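Local coordinates for protein putative N-acetylneuraminate lyase ([Ruminococcus] gnavus ATCC 29149, PDB 6RB7) that is a putative lyase of the dihydrodipicolinate synthetase family, built as a parallel beta/alpha barrel and assembled as a four-chain particle, at residues I110-C115 against A135-P140. Sequence-based numbering, arbitrary orientation.
Sequences IAHVAC and AIAAIP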
loop_
_atom_site.group_PDB
_atom_site.type_symbol
_atom_site.label_atom_id
_atom_site.label_comp_id
_atom_site.label_asym_id
_atom_site.label_seq_id
_atom_site.Cartn_x
_atom_site.Cartn_y
_atom_site.Cartn_z
ATOM N N ILE A 110 13.804 -19.879 21.955
ATOM C CA ILE A 110 13.498 -19.882 20.516
ATOM C C ILE A 110 14.581 -19.041 19.855
ATOM O O ILE A 110 14.727 -17.857 20.209
ATOM C CB ILE A 110 12.106 -19.297 20.246
ATOM C CG1 ILE A 110 10.994 -20.019 21.003
ATOM C CG2 ILE A 110 11.858 -19.254 18.738
ATOM C CD1 ILE A 110 9.643 -19.345 20.897
ATOM N N ALA A 111 15.366 -19.642 18.974
ATOM C CA ALA A 111 16.470 -18.951 18.270
ATOM C C ALA A 111 16.029 -18.601 16.848
ATOM O O ALA A 111 15.787 -19.480 16.047
ATOM C CB ALA A 111 17.704 -19.799 18.247
ATOM N N HIS A 112 15.841 -17.314 16.590
ATOM C CA HIS A 112 15.593 -16.807 15.231
ATOM C C HIS A 112 16.881 -16.924 14.438
ATOM O O HIS A 112 17.896 -16.333 14.863
ATOM C CB HIS A 112 15.073 -15.377 15.286
ATOM C CG HIS A 112 14.834 -14.861 13.896
ATOM N ND1 HIS A 112 15.673 -13.940 13.314
ATOM C CD2 HIS A 112 13.923 -15.221 12.965
ATOM C CE1 HIS A 112 15.219 -13.698 12.083
ATOM N NE2 HIS A 112 14.174 -14.519 11.817
ATOM N N VAL A 113 16.856 -17.693 13.336
ATOM C CA VAL A 113 18.095 -18.026 12.595
ATOM C C VAL A 113 18.061 -17.515 11.167
ATOM O O VAL A 113 19.052 -17.721 10.455
ATOM C CB VAL A 113 18.340 -19.537 12.650
ATOM C CG1 VAL A 113 18.642 -20.000 14.070
ATOM C CG2 VAL A 113 17.245 -20.339 11.974
ATOM N N ALA A 114 17.018 -16.818 10.743
ATOM C CA ALA A 114 16.938 -16.346 9.345
ATOM C C ALA A 114 17.989 -15.257 9.129
ATOM O O ALA A 114 18.103 -14.279 9.930
ATOM C CB ALA A 114 15.552 -15.852 9.020
ATOM N N CYS A 115 18.665 -15.379 8.002
ATOM C CA CYS A 115 19.633 -14.422 7.458
ATOM C C CYS A 115 19.209 -14.060 6.036
ATOM O O CYS A 115 18.320 -14.655 5.457
ATOM C CB CYS A 115 21.024 -15.038 7.384
ATOM S SG CYS A 115 21.636 -15.542 9.013
ATOM N N ALA A 135 13.287 -24.321 19.990
ATOM C CA ALA A 135 12.795 -24.074 18.631
ATOM C C ALA A 135 13.750 -23.141 17.911
ATOM O O ALA A 135 14.441 -22.333 18.571
ATOM C CB ALA A 135 11.384 -23.483 18.681
ATOM N N ILE A 136 13.685 -23.191 16.600
ATOM C CA ILE A 136 14.246 -22.149 15.731
ATOM C C ILE A 136 13.087 -21.433 15.048
ATOM O O ILE A 136 11.987 -21.999 14.956
ATOM C CB ILE A 136 15.246 -22.715 14.705
ATOM C CG1 ILE A 136 14.624 -23.828 13.853
ATOM C CG2 ILE A 136 16.510 -23.173 15.429
ATOM C CD1 ILE A 136 15.438 -24.084 12.580
ATOM N N ALA A 137 13.361 -20.220 14.617
ATOM C CA ALA A 137 12.365 -19.366 13.947
ATOM C C ALA A 137 12.956 -18.718 12.718
ATOM O O ALA A 137 14.188 -18.556 12.623
ATOM C CB ALA A 137 11.837 -18.317 14.895
ATOM N N ALA A 138 12.093 -18.274 11.797
ATOM C CA ALA A 138 12.565 -17.579 10.586
ATOM C C ALA A 138 11.480 -16.631 10.076
ATOM O O ALA A 138 10.354 -17.056 9.825
ATOM C CB ALA A 138 12.944 -18.566 9.529
ATOM N N ILE A 139 11.885 -15.377 9.907
ATOM C CA ILE A 139 11.166 -14.447 8.996
ATOM C C ILE A 139 11.233 -14.995 7.582
ATOM O O ILE A 139 12.027 -15.908 7.286
ATOM C CB ILE A 139 11.731 -13.031 9.108
ATOM C CG1 ILE A 139 13.198 -12.938 8.701
ATOM C CG2 ILE A 139 11.461 -12.456 10.488
ATOM C CD1 ILE A 139 13.652 -11.516 8.473
ATOM N N PRO A 140 10.444 -14.474 6.655
ATOM C CA PRO A 140 10.591 -14.824 5.257
ATOM C C PRO A 140 11.846 -14.186 4.671
ATOM O O PRO A 140 12.479 -13.285 5.252
ATOM C CB PRO A 140 9.360 -14.195 4.562
ATOM C CG PRO A 140 8.484 -13.678 5.660
ATOM C CD PRO A 140 9.397 -13.455 6.840
HETATM O O HOH W 1 15.295 -13.279 5.465
#
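The chi1 of His112, 179°, sets CG opposite the backbone N and carries the imidazole toward the C-terminal end of strand 135-138, where NE2 meets Ile139 N. Ile139 CG1 sits between its own N and C (chi1 62°), packing against NE2 and the methyl of Ala114. Strands 108-112 and 135-138 are adjacent parallel staves of a TIM-type (beta/alpha)8 barrel, linked through helix 118-130 as a beta-alpha-beta unit. Three backbone bonds join them. Ala111 N gives to Ala135 O, and Ala111 O takes Ala137 N at 2.9 Å, with the donor well above its carbonyl plane. Val113 N then gives to Ala137 O at 2.9 Å, nearly straight.

Ile110 CG2 touches Ala137 CB at 4.0 Å on the face that also carries His112. Ile136 lies on the other face with Ala111, and its CG2 meets CG1 of Val113, just past strand 108-112. Both Ile136 and Val113 also pack on Ile158 of helix 148-160. Ala114 CB, also past that strand, lies 3.8 Å from CB of Ala138, the last residue of strand 135-138. A water joins Pro140 O to Cys115 O, the latter weakly.

The imidazole is held at both nitrogens, since ND1 is bonded to Asn78 O. This should limit rotation of the ring and link His112 to the residues just past the ends of the two flanking strands, 74-77 and 135-138. Ile139 N donates to His112 NE2 at 3.1 Å, only 3° out of the ring plane.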